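Local coordinates for protein SAM-dependent methyltransferase (Anabaena variabilis ATCC 29413, PDB 3GGD) that probably transfers a methyl group from S-adenosyl-L-methionine to an acceptor not yet identified, and binds the demethylated product S-adenosyl-L-homocysteine, at residues 16-21 and 192-197; 21-26 and 85-90; 32-37 and 184-189. All blocks are in the same frame, centred on the assembly; numbering follows the deposited sequence.

Interaction 1 of 3, residues 16-21 and 192-197; sequences ADAWEQ and HGIRPG. With SAH (S-adenosyl-L-homocysteine), chain E.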
loop_
_atom_site.group_PDB
_atom_site.type_symbol
_atom_site.label_atom_id
_atom_site.label_comp_id
_atom_site.label_asym_id
_atom_site.label_seq_id
_atom_site.Cartn_x
_atom_site.Cartn_y
_atom_site.Cartn_z
ATOM N N ALA A 16 10.607 -8.666 3.690
ATOM C CA ALA A 16 10.432 -9.406 2.418
ATOM C C ALA A 16 9.942 -10.826 2.692
ATOM O O ALA A 16 8.957 -11.266 2.113
ATOM C CB ALA A 16 11.762 -9.430 1.594
ATOM N N ASP A 17 10.619 -11.511 3.608
ATOM C CA ASP A 17 10.268 -12.876 3.980
ATOM C C ASP A 17 8.871 -13.014 4.585
ATOM O O ASP A 17 8.108 -13.937 4.252
ATOM C CB ASP A 17 11.287 -13.417 4.980
ATOM C CG ASP A 17 12.655 -13.718 4.354
ATOM O OD1 ASP A 17 12.814 -13.646 3.109
ATOM O OD2 ASP A 17 13.571 -14.048 5.133
ATOM N N ALA A 18 8.529 -12.091 5.479
ATOM C CA ALA A 18 7.237 -12.163 6.179
ATOM C C ALA A 18 6.079 -12.042 5.183
ATOM O O ALA A 18 5.113 -12.837 5.208
ATOM C CB ALA A 18 7.167 -11.084 7.256
ATOM N N TRP A 19 6.193 -11.065 4.285
ATOM C CA TRP A 19 5.169 -10.828 3.281
ATOM C C TRP A 19 5.038 -11.954 2.262
ATOM O O TRP A 19 3.927 -12.292 1.860
ATOM C CB TRP A 19 5.372 -9.475 2.582
ATOM C CG TRP A 19 4.837 -8.343 3.400
ATOM C CD1 TRP A 19 5.551 -7.500 4.221
ATOM C CD2 TRP A 19 3.462 -7.990 3.559
ATOM N NE1 TRP A 19 4.685 -6.630 4.859
ATOM C CE2 TRP A 19 3.406 -6.895 4.451
ATOM C CE3 TRP A 19 2.274 -8.487 3.026
ATOM C CZ2 TRP A 19 2.217 -6.269 4.797
ATOM C CZ3 TRP A 19 1.085 -7.874 3.370
ATOM C CH2 TRP A 19 1.060 -6.782 4.258
ATOM N N GLU A 20 6.166 -12.516 1.827
ATOM C CA GLU A 20 6.097 -13.670 0.950
ATOM C C GLU A 20 5.473 -14.862 1.687
ATOM O O GLU A 20 4.684 -15.612 1.090
ATOM C CB GLU A 20 7.463 -14.009 0.356
ATOM C CG GLU A 20 7.533 -15.367 -0.408
ATOM C CD GLU A 20 6.516 -15.485 -1.557
ATOM O OE1 GLU A 20 6.089 -14.445 -2.122
ATOM O OE2 GLU A 20 6.196 -16.633 -1.930
ATOM N N GLN A 21 5.767 -15.028 2.975
ATOM C CA GLN A 21 5.137 -16.130 3.727
ATOM C C GLN A 21 3.606 -15.935 3.772
ATOM O O GLN A 21 2.824 -16.871 3.499
ATOM C CB GLN A 21 5.727 -16.256 5.122
ATOM C CG GLN A 21 5.336 -17.600 5.784
ATOM C CD GLN A 21 5.703 -17.695 7.284
ATOM O OE1 GLN A 21 5.399 -16.773 8.090
ATOM N NE2 GLN A 21 6.341 -18.797 7.657
ATOM N N HIS A 192 2.202 -13.667 10.639
ATOM C CA HIS A 192 3.545 -13.621 10.053
ATOM C C HIS A 192 4.473 -12.582 10.676
ATOM O O HIS A 192 5.565 -12.349 10.168
ATOM C CB HIS A 192 3.415 -13.450 8.527
ATOM C CG HIS A 192 2.603 -14.556 7.915
ATOM N ND1 HIS A 192 3.120 -15.817 7.713
ATOM C CD2 HIS A 192 1.281 -14.640 7.623
ATOM C CE1 HIS A 192 2.164 -16.618 7.278
ATOM N NE2 HIS A 192 1.034 -15.937 7.224
ATOM N N GLY A 193 4.055 -11.989 11.791
ATOM C CA GLY A 193 4.862 -10.952 12.458
ATOM C C GLY A 193 4.617 -9.535 11.907
ATOM O O GLY A 193 5.143 -8.557 12.445
ATOM N N ILE A 194 3.819 -9.422 10.853
ATOM C CA ILE A 194 3.435 -8.120 10.270
ATOM C C ILE A 194 2.433 -7.443 11.201
ATOM O O ILE A 194 1.595 -8.126 11.834
ATOM C CB ILE A 194 2.798 -8.316 8.869
ATOM C CG1 ILE A 194 3.837 -8.944 7.902
ATOM C CG2 ILE A 194 2.215 -6.993 8.294
ATOM C CD1 ILE A 194 3.242 -9.746 6.718
ATOM N N ARG A 195 2.558 -6.117 11.329
ATOM C CA ARG A 195 1.681 -5.322 12.193
ATOM C C ARG A 195 1.238 -4.073 11.463
ATOM O O ARG A 195 2.007 -3.477 10.718
ATOM C CB ARG A 195 2.383 -4.882 13.472
ATOM C CG ARG A 195 2.824 -6.021 14.375
ATOM C CD ARG A 195 1.627 -6.680 15.033
ATOM N NE ARG A 195 2.002 -7.794 15.923
ATOM C CZ ARG A 195 2.132 -9.069 15.561
ATOM N NH1 ARG A 195 1.930 -9.474 14.317
ATOM N NH2 ARG A 195 2.456 -9.948 16.464
ATOM N N PRO A 196 -0.009 -3.664 11.687
ATOM C CA PRO A 196 -0.448 -2.394 11.131
ATOM C C PRO A 196 0.240 -1.295 11.917
ATOM O O PRO A 196 0.575 -1.491 13.092
ATOM C CB PRO A 196 -1.959 -2.385 11.412
ATOM C CG PRO A 196 -2.110 -3.204 12.628
ATOM C CD PRO A 196 -1.036 -4.279 12.543
ATOM N N GLY A 197 0.419 -0.142 11.281
ATOM C CA GLY A 197 1.005 1.011 11.944
ATOM C C GLY A 197 0.309 2.289 11.526
ATOM O O GLY A 197 -0.839 2.265 11.056
HETATM N N SAH E . -1.683 -2.024 -2.489
HETATM C CA SAH E . -2.294 -3.372 -2.349
HETATM C CB SAH E . -1.670 -4.220 -1.221
HETATM C CG SAH E . -1.639 -3.662 0.213
HETATM S SD SAH E . -0.965 -4.826 1.412
HETATM C C SAH E . -3.798 -3.288 -2.141
HETATM O O SAH E . -4.527 -4.280 -2.399
HETATM O OXT SAH E . -4.311 -2.262 -1.696
HETATM C "C5'" SAH E . 0.721 -4.288 1.487
HETATM C "C4'" SAH E . 1.568 -4.794 0.283
HETATM O "O4'" SAH E . 2.921 -4.291 0.394
HETATM C "C3'" SAH E . 1.732 -6.319 0.146
HETATM O "O3'" SAH E . 1.375 -6.792 -1.141
HETATM C "C2'" SAH E . 3.219 -6.563 0.373
HETATM O "O2'" SAH E . 3.764 -7.757 -0.228
HETATM C "C1'" SAH E . 3.830 -5.260 -0.108
HETATM N N9 SAH E . 5.187 -5.018 0.397
HETATM C C8 SAH E . 5.590 -5.235 1.679
HETATM N N7 SAH E . 6.879 -4.884 1.819
HETATM C C5 SAH E . 7.303 -4.448 0.595
HETATM C C6 SAH E . 8.582 -3.994 0.058
HETATM N N6 SAH E . 9.617 -3.966 0.929
HETATM N N1 SAH E . 8.689 -3.663 -1.237
HETATM C C2 SAH E . 7.601 -3.752 -2.066
HETATM N N3 SAH E . 6.419 -4.180 -1.622
HETATM C C4 SAH E . 6.220 -4.558 -0.344
#
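The indole of Trp-19 is sandwiched between Ile-194 and the bound S-adenosyl-L-homocysteine, so that one ring carries protein on one face and cofactor on the other. On the protein side, CD1 of Ile-194 sits 3.6 Å from the centroid of the five-membered ring and only 13° off its normal, a CH-pi contact over the face. The second branch, CG2, meets Trp-19 CZ2 at 3.6 Å; the torsion that sets CG1 anti to the carbonyl carbon (chi1 -63°) brings both branches to the ring. Across the indole, Trp-19 CD1 approaches C8 of the adenine at 3.4 Å, while the ribose C2' lies over the benzo part nearer the rim. The contact therefore doubles as one wall of the cofactor pocket.

Ala-18 fills the angle behind the sandwich, its CB 4.0 Å from Ile-194 CG1 and 3.6 Å from the carbonyl O of His-192. At the outer margin His-192 ND1 donates to Gln-21 OE1, nearly straight at 168°; the modelled separation of 2.5 Å between ND1 and OE1 is very short, and its exact value is doubtful. His-192 NE2 has Lys-25 NZ as its partner, so both ring nitrogens are tied to helix 15-29.

Gly-193, at a positive phi, turns the chain between His-192 and Ile-194. This loop links helices 184-190 and 201-207: Arg-195 NH1 ties it back to Met-190 O, Val-189 of helix 184-190 packs on Trp-19 and Ile-194 alike, and helix 15-29 flanks the loop and sends the Trp-19 indole between Ile-194 and the ligand.

Interaction 2 of 3, residues 21-26 and 85-90; sequences QYWNKT and DVSKSA. With SAH (S-adenosyl-L-homocysteine), chain E.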
loop_
_atom_site.group_PDB
_atom_site.type_symbol
_atom_site.label_atom_id
_atom_site.label_comp_id
_atom_site.label_asym_id
_atom_site.label_seq_id
_atom_site.Cartn_x
_atom_site.Cartn_y
_atom_site.Cartn_z
ATOM N N GLN A 21 5.767 -15.028 2.975
ATOM C CA GLN A 21 5.137 -16.130 3.727
ATOM C C GLN A 21 3.606 -15.935 3.772
ATOM O O GLN A 21 2.824 -16.871 3.499
ATOM C CB GLN A 21 5.727 -16.256 5.122
ATOM C CG GLN A 21 5.336 -17.600 5.784
ATOM C CD GLN A 21 5.703 -17.695 7.284
ATOM O OE1 GLN A 21 5.399 -16.773 8.090
ATOM N NE2 GLN A 21 6.341 -18.797 7.657
ATOM N N TYR A 22 3.181 -14.690 4.014
ATOM C CA TYR A 22 1.760 -14.388 4.030
ATOM C C TYR A 22 1.085 -14.662 2.682
ATOM O O TYR A 22 0.043 -15.318 2.618
ATOM C CB TYR A 22 1.520 -12.924 4.382
ATOM C CG TYR A 22 0.089 -12.502 4.148
ATOM C CD1 TYR A 22 -0.932 -12.846 5.069
ATOM C CD2 TYR A 22 -0.265 -11.797 3.007
ATOM C CE1 TYR A 22 -2.241 -12.477 4.871
ATOM C CE2 TYR A 22 -1.602 -11.418 2.794
ATOM C CZ TYR A 22 -2.577 -11.755 3.721
ATOM O OH TYR A 22 -3.874 -11.381 3.504
ATOM N N TRP A 23 1.691 -14.147 1.616
ATOM C CA TRP A 23 1.106 -14.271 0.286
ATOM C C TRP A 23 1.153 -15.688 -0.200
ATOM O O TRP A 23 0.210 -16.158 -0.826
ATOM C CB TRP A 23 1.769 -13.327 -0.702
ATOM C CG TRP A 23 1.253 -11.921 -0.653
ATOM C CD1 TRP A 23 1.971 -10.786 -0.357
ATOM C CD2 TRP A 23 -0.085 -11.475 -0.946
ATOM N NE1 TRP A 23 1.173 -9.687 -0.462
ATOM C CE2 TRP A 23 -0.097 -10.079 -0.808
ATOM C CE3 TRP A 23 -1.267 -12.131 -1.320
ATOM C CZ2 TRP A 23 -1.232 -9.315 -1.058
ATOM C CZ3 TRP A 23 -2.422 -11.372 -1.537
ATOM C CH2 TRP A 23 -2.396 -9.983 -1.415
ATOM N N ASN A 24 2.214 -16.410 0.119
ATOM C CA ASN A 24 2.236 -17.813 -0.283
ATOM C C ASN A 24 1.136 -18.634 0.446
ATOM O O ASN A 24 0.495 -19.520 -0.142
ATOM C CB ASN A 24 3.584 -18.454 -0.061
ATOM C CG ASN A 24 3.709 -19.789 -0.808
ATOM O OD1 ASN A 24 3.730 -20.835 -0.192
ATOM N ND2 ASN A 24 3.723 -19.746 -2.131
ATOM N N LYS A 25 0.927 -18.338 1.722
ATOM C CA LYS A 25 -0.145 -18.986 2.464
ATOM C C LYS A 25 -1.490 -18.640 1.838
ATOM O O LYS A 25 -2.361 -19.508 1.686
ATOM C CB LYS A 25 -0.134 -18.566 3.931
ATOM C CG LYS A 25 -1.348 -19.077 4.664
ATOM C CD LYS A 25 -1.614 -18.402 5.928
ATOM C CE LYS A 25 -2.083 -16.992 5.789
ATOM N NZ LYS A 25 -1.775 -16.435 7.163
ATOM N N THR A 26 -1.659 -17.367 1.477
ATOM C CA THR A 26 -2.872 -16.902 0.801
ATOM C C THR A 26 -3.100 -17.594 -0.543
ATOM O O THR A 26 -4.211 -18.080 -0.814
ATOM C CB THR A 26 -2.824 -15.386 0.682
ATOM O OG1 THR A 26 -2.672 -14.855 2.003
ATOM C CG2 THR A 26 -4.066 -14.830 -0.008
ATOM N N ASP A 85 5.825 -5.438 -6.471
ATOM C CA ASP A 85 5.651 -5.979 -5.140
ATOM C C ASP A 85 6.877 -6.797 -4.775
ATOM O O ASP A 85 7.549 -7.381 -5.654
ATOM C CB ASP A 85 4.374 -6.822 -5.046
ATOM C CG ASP A 85 3.849 -6.923 -3.612
ATOM O OD1 ASP A 85 4.378 -7.766 -2.827
ATOM O OD2 ASP A 85 2.905 -6.149 -3.262
ATOM N N VAL A 86 7.161 -6.855 -3.481
ATOM C CA VAL A 86 8.254 -7.673 -2.959
ATOM C C VAL A 86 7.982 -9.169 -3.027
ATOM O O VAL A 86 8.932 -9.955 -3.058
ATOM C CB VAL A 86 8.577 -7.303 -1.463
ATOM C CG1 VAL A 86 7.523 -7.840 -0.483
ATOM C CG2 VAL A 86 9.997 -7.753 -1.059
ATOM N N SER A 87 6.698 -9.564 -3.098
ATOM C CA SER A 87 6.316 -10.956 -2.994
ATOM C C SER A 87 6.032 -11.610 -4.325
ATOM O O SER A 87 5.105 -11.191 -5.046
ATOM C CB SER A 87 5.039 -11.099 -2.122
ATOM O OG SER A 87 4.509 -12.434 -2.174
ATOM N N LYS A 88 6.748 -12.707 -4.600
ATOM C CA LYS A 88 6.505 -13.460 -5.818
ATOM C C LYS A 88 5.138 -14.136 -5.806
ATOM O O LYS A 88 4.509 -14.290 -6.856
ATOM C CB LYS A 88 7.627 -14.463 -6.084
ATOM C CG LYS A 88 7.741 -15.543 -5.059
ATOM C CD LYS A 88 8.810 -16.569 -5.397
ATOM C CE LYS A 88 8.937 -17.553 -4.216
ATOM N NZ LYS A 88 10.009 -18.522 -4.464
ATOM N N SER A 89 4.676 -14.569 -4.632
ATOM C CA SER A 89 3.353 -15.209 -4.539
ATOM C C SER A 89 2.241 -14.187 -4.778
ATOM O O SER A 89 1.249 -14.492 -5.472
ATOM C CB SER A 89 3.177 -15.962 -3.197
ATOM O OG SER A 89 4.053 -17.091 -3.114
ATOM N N ALA A 90 2.410 -12.969 -4.255
ATOM C CA ALA A 90 1.457 -11.882 -4.578
ATOM C C ALA A 90 1.344 -11.681 -6.100
ATOM O O ALA A 90 0.243 -11.662 -6.655
ATOM C CB ALA A 90 1.838 -10.565 -3.892
HETATM N N SAH E . -1.683 -2.024 -2.489
HETATM C CA SAH E . -2.294 -3.372 -2.349
HETATM C CB SAH E . -1.670 -4.220 -1.221
HETATM C CG SAH E . -1.639 -3.662 0.213
HETATM S SD SAH E . -0.965 -4.826 1.412
HETATM C C SAH E . -3.798 -3.288 -2.141
HETATM O O SAH E . -4.527 -4.280 -2.399
HETATM O OXT SAH E . -4.311 -2.262 -1.696
HETATM C "C5'" SAH E . 0.721 -4.288 1.487
HETATM C "C4'" SAH E . 1.568 -4.794 0.283
HETATM O "O4'" SAH E . 2.921 -4.291 0.394
HETATM C "C3'" SAH E . 1.732 -6.319 0.146
HETATM O "O3'" SAH E . 1.375 -6.792 -1.141
HETATM C "C2'" SAH E . 3.219 -6.563 0.373
HETATM O "O2'" SAH E . 3.764 -7.757 -0.228
HETATM C "C1'" SAH E . 3.830 -5.260 -0.108
HETATM N N9 SAH E . 5.187 -5.018 0.397
HETATM C C8 SAH E . 5.590 -5.235 1.679
HETATM N N7 SAH E . 6.879 -4.884 1.819
HETATM C C5 SAH E . 7.303 -4.448 0.595
HETATM C C6 SAH E . 8.582 -3.994 0.058
HETATM N N6 SAH E . 9.617 -3.966 0.929
HETATM N N1 SAH E . 8.689 -3.663 -1.237
HETATM C C2 SAH E . 7.601 -3.752 -2.066
HETATM N N3 SAH E . 6.419 -4.180 -1.622
HETATM C C4 SAH E . 6.220 -4.558 -0.344
#
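Trp-23 and Ala-90 make the apolar part of this contact: CB of Ala-90 stands 3.4 Å from the centroid of the indole five-membered ring, 3° off the normal, a CH-pi approach over the face. Chi1 of -82° sets Trp-23 CG opposite the carbonyl carbon and lays the indole against Ala-90. Tyr-22 CE2 lies over the opposite face. Ser-89 CB packs beside the helix backbone, 3.6 Å from Trp-23 C.

A single hydrogen bond joins the segments, at the outer margin, where Asn-24 ND2 donates to Ser-89 OG at 2.9 Å, the hydroxyl lying close to the amide plane. Glu-20 gathers both serines, OE2 bonding Ser-89 OG and OE1 bonding Ser-87 OG. Ser-87 is also the N-cap of helix 88-97, its OG accepting from Ala-90 N at 3.0 Å.

Ligand bonds form the third group. Asp-85 grips the ribose diol with both oxygens, OD1 to O2' and OD2 to O3', each at 2.7 Å, as the acidic residue ending the second strand does in class I methyltransferases. Trp-23 NE1 donates to O3' at 3.0 Å from the indole edge. An Asx turn, Ser-87 N to the anti lone pair of Asp-85 OD1, and Gly-66 N on OD2 fix the carboxylate's rotation.

Asp-85 closes strand 81-85, which lies between strands 60-63 and 103-107, and helix 15-29 passes close to the start of helix 88-97, with Trp-23 reaching Ile-93 there.

Interaction 3 of 3, residues 32-37 and 184-189; sequences PVLWDA and YELLLV. With SAH (S-adenosyl-L-homocysteine), chain E; EDO (1,2-ethanediol), chain K.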
loop_
_atom_site.group_PDB
_atom_site.type_symbol
_atom_site.label_atom_id
_atom_site.label_comp_id
_atom_site.label_asym_id
_atom_site.label_seq_id
_atom_site.Cartn_x
_atom_site.Cartn_y
_atom_site.Cartn_z
ATOM N N PRO A 32 -8.893 -15.205 3.027
ATOM C CA PRO A 32 -9.304 -13.823 2.841
ATOM C C PRO A 32 -8.178 -12.842 3.057
ATOM O O PRO A 32 -7.261 -13.108 3.834
ATOM C CB PRO A 32 -10.390 -13.614 3.891
ATOM C CG PRO A 32 -10.738 -14.931 4.385
ATOM C CD PRO A 32 -9.572 -15.837 4.166
ATOM N N VAL A 33 -8.266 -11.706 2.362
ATOM C CA VAL A 33 -7.224 -10.684 2.380
ATOM C C VAL A 33 -7.874 -9.412 2.900
ATOM O O VAL A 33 -8.710 -8.788 2.243
ATOM C CB VAL A 33 -6.603 -10.510 0.968
ATOM C CG1 VAL A 33 -5.584 -9.363 0.944
ATOM C CG2 VAL A 33 -5.987 -11.855 0.492
ATOM N N LEU A 34 -7.486 -9.046 4.106
ATOM C CA LEU A 34 -8.141 -7.992 4.869
ATOM C C LEU A 34 -8.420 -6.700 4.104
ATOM O O LEU A 34 -9.495 -6.120 4.223
ATOM C CB LEU A 34 -7.261 -7.648 6.104
ATOM C CG LEU A 34 -7.668 -6.467 6.984
ATOM C CD1 LEU A 34 -8.950 -6.828 7.727
ATOM C CD2 LEU A 34 -6.516 -6.089 7.958
ATOM N N TRP A 35 -7.428 -6.228 3.358
ATOM C CA TRP A 35 -7.532 -4.932 2.664
ATOM C C TRP A 35 -8.103 -5.017 1.240
ATOM O O TRP A 35 -8.264 -3.979 0.579
ATOM C CB TRP A 35 -6.156 -4.287 2.567
ATOM C CG TRP A 35 -5.165 -5.239 1.988
ATOM C CD1 TRP A 35 -4.942 -5.500 0.664
ATOM C CD2 TRP A 35 -4.312 -6.105 2.722
ATOM N NE1 TRP A 35 -3.973 -6.490 0.537
ATOM C CE2 TRP A 35 -3.578 -6.873 1.790
ATOM C CE3 TRP A 35 -4.090 -6.312 4.086
ATOM C CZ2 TRP A 35 -2.633 -7.825 2.187
ATOM C CZ3 TRP A 35 -3.158 -7.256 4.477
ATOM C CH2 TRP A 35 -2.446 -7.999 3.526
ATOM N N ASP A 36 -8.453 -6.214 0.790
ATOM C CA ASP A 36 -8.761 -6.420 -0.628
ATOM C C ASP A 36 -10.247 -6.117 -0.919
ATOM O O ASP A 36 -11.027 -6.983 -1.306
ATOM C CB ASP A 36 -8.349 -7.846 -1.025
ATOM C CG ASP A 36 -8.309 -8.073 -2.530
ATOM O OD1 ASP A 36 -8.171 -7.086 -3.306
ATOM O OD2 ASP A 36 -8.366 -9.255 -2.935
ATOM N N ALA A 37 -10.619 -4.867 -0.681
ATOM C CA ALA A 37 -11.973 -4.379 -0.920
ATOM C C ALA A 37 -12.263 -4.275 -2.424
ATOM O O ALA A 37 -11.369 -4.041 -3.208
ATOM C CB ALA A 37 -12.149 -2.963 -0.271
ATOM N N TYR A 184 -10.570 -11.726 12.267
ATOM C CA TYR A 184 -9.934 -12.900 11.636
ATOM C C TYR A 184 -8.957 -12.512 10.556
ATOM O O TYR A 184 -7.811 -12.969 10.543
ATOM C CB TYR A 184 -10.987 -13.882 11.005
ATOM C CG TYR A 184 -10.381 -15.107 10.223
ATOM C CD1 TYR A 184 -9.452 -15.931 10.834
ATOM C CD2 TYR A 184 -10.786 -15.457 8.921
ATOM C CE1 TYR A 184 -8.889 -17.077 10.177
ATOM C CE2 TYR A 184 -10.240 -16.621 8.236
ATOM C CZ TYR A 184 -9.261 -17.423 8.872
ATOM O OH TYR A 184 -8.629 -18.617 8.275
ATOM N N GLU A 185 -9.400 -11.645 9.645
ATOM C CA GLU A 185 -8.580 -11.317 8.499
ATOM C C GLU A 185 -7.318 -10.534 8.874
ATOM O O GLU A 185 -6.333 -10.566 8.135
ATOM C CB GLU A 185 -9.399 -10.587 7.422
ATOM C CG GLU A 185 -10.666 -11.369 6.955
ATOM C CD GLU A 185 -11.921 -11.112 7.799
ATOM O OE1 GLU A 185 -11.840 -10.582 8.939
ATOM O OE2 GLU A 185 -13.016 -11.434 7.294
ATOM N N LEU A 186 -7.341 -9.844 10.003
ATOM C CA LEU A 186 -6.147 -9.135 10.484
ATOM C C LEU A 186 -5.226 -10.160 11.144
ATOM O O LEU A 186 -4.022 -10.140 10.949
ATOM C CB LEU A 186 -6.501 -8.037 11.474
ATOM C CG LEU A 186 -5.314 -7.278 12.134
ATOM C CD1 LEU A 186 -4.392 -6.592 11.097
ATOM C CD2 LEU A 186 -5.831 -6.279 13.160
ATOM N N LEU A 187 -5.801 -11.065 11.916
ATOM C CA LEU A 187 -5.001 -12.103 12.527
ATOM C C LEU A 187 -4.235 -12.897 11.454
ATOM O O LEU A 187 -3.072 -13.301 11.664
ATOM C CB LEU A 187 -5.867 -12.986 13.424
ATOM C CG LEU A 187 -6.331 -12.339 14.732
ATOM C CD1 LEU A 187 -7.330 -13.245 15.501
ATOM C CD2 LEU A 187 -5.104 -11.947 15.640
ATOM N N LEU A 188 -4.866 -13.100 10.291
ATOM C CA LEU A 188 -4.209 -13.802 9.185
ATOM C C LEU A 188 -2.908 -13.170 8.728
ATOM O O LEU A 188 -2.002 -13.888 8.270
ATOM C CB LEU A 188 -5.141 -13.978 7.966
ATOM C CG LEU A 188 -6.277 -14.997 8.147
ATOM C CD1 LEU A 188 -7.207 -15.023 6.917
ATOM C CD2 LEU A 188 -5.779 -16.396 8.484
ATOM N N VAL A 189 -2.806 -11.841 8.818
ATOM C CA VAL A 189 -1.564 -11.157 8.437
ATOM C C VAL A 189 -0.583 -11.205 9.610
ATOM O O VAL A 189 0.598 -11.493 9.438
ATOM C CB VAL A 189 -1.763 -9.638 8.045
ATOM C CG1 VAL A 189 -0.636 -9.167 7.074
ATOM C CG2 VAL A 189 -3.141 -9.389 7.444
HETATM N N SAH E . -1.683 -2.024 -2.489
HETATM C CA SAH E . -2.294 -3.372 -2.349
HETATM C CB SAH E . -1.670 -4.220 -1.221
HETATM C CG SAH E . -1.639 -3.662 0.213
HETATM S SD SAH E . -0.965 -4.826 1.412
HETATM C C SAH E . -3.798 -3.288 -2.141
HETATM O O SAH E . -4.527 -4.280 -2.399
HETATM O OXT SAH E . -4.311 -2.262 -1.696
HETATM C "C5'" SAH E . 0.721 -4.288 1.487
HETATM C "C4'" SAH E . 1.568 -4.794 0.283
HETATM O "O4'" SAH E . 2.921 -4.291 0.394
HETATM C "C3'" SAH E . 1.732 -6.319 0.146
HETATM O "O3'" SAH E . 1.375 -6.792 -1.141
HETATM C "C2'" SAH E . 3.219 -6.563 0.373
HETATM O "O2'" SAH E . 3.764 -7.757 -0.228
HETATM C "C1'" SAH E . 3.830 -5.260 -0.108
HETATM N N9 SAH E . 5.187 -5.018 0.397
HETATM C C8 SAH E . 5.590 -5.235 1.679
HETATM N N7 SAH E . 6.879 -4.884 1.819
HETATM C C5 SAH E . 7.303 -4.448 0.595
HETATM C C6 SAH E . 8.582 -3.994 0.058
HETATM N N6 SAH E . 9.617 -3.966 0.929
HETATM N N1 SAH E . 8.689 -3.663 -1.237
HETATM C C2 SAH E . 7.601 -3.752 -2.066
HETATM N N3 SAH E . 6.419 -4.180 -1.622
HETATM C C4 SAH E . 6.220 -4.558 -0.344
HETATM C C1 EDO K . -12.540 -7.741 -4.107
HETATM O O1 EDO K . -13.403 -7.319 -5.152
HETATM C C2 EDO K . -11.260 -8.109 -4.819
HETATM O O2 EDO K . -10.959 -9.497 -4.637
HETATM O O HOH W 1 -5.887 -11.243 5.434
#
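A type I beta turn from Val-33 to Asp-36, closed by Asp-36 N to Val-33 O, leans on the start of helix 184-190, with the CA atoms of Leu-34 and Glu-185 4.9 Å apart. In this Rossmann-like methyltransferase the turn belongs to the loop between helices 15-29 and 43-50, and it delivers Trp-35 to the cofactor.

The side chains joining turn and helix are mainly apolar. Leu-34 lies alongside Leu-186, pointing the same way, and Leu-34 CD2 lies 3.8 Å from Leu-186 CD1. The Leu-34 and Glu-185 side chains cross at about a right angle, CD1 of Leu-34 touching CB of Glu-185. Glu-185 bends at chi2 (87°), which carries its carboxylate off to His-225. The ring atom CD of Pro-32 rests 3.7 Å from Leu-188 CD1.

Trp-35 looks two ways. The sulfur SD, which in S-adenosyl-L-methionine carries the methyl group, stands over one face, 3.3 Å from Trp-35 CE2; Val-33 CG1 lies over the opposite face. With chi1 near 52°, CG sits between the backbone N and the carbonyl carbon, turning the ring flat under SD. Its far corner, CZ3, meets Val-189 CG2, although Val-189 has two modelled conformers. A serine in place of Trp-35 would probably leave the sulfur and the Val-33 methyl without the plate between them.

One water ties the backbones together: it donates to Pro-32 O and to Glu-185 O, each at 2.8 Å, and accepts from Leu-34 N at 3.0 Å.

Interactions 1 and 2 share helix 15-29 and overlap at Gln-21; interaction 3 adds the loop that follows it, together with helix 184-190, whose Leu-188 O accepts from Lys-25 NZ. The first two are largely buried, the third only partly. Their chemistry follows what each touches of the cofactor: interaction 2, at the end of strand 81-85, makes the polar bonds to the ribose hydroxyls, whereas interactions 1 and 3 offer indole faces to the nucleoside and the sulfur. Those two rings themselves meet, Trp-19 CZ3 lying 3.5 Å from Trp-35 CH2. Residues 184-189 and 192-197 are neighbours along the chain, so interactions 1 and 3 fasten the same region twice.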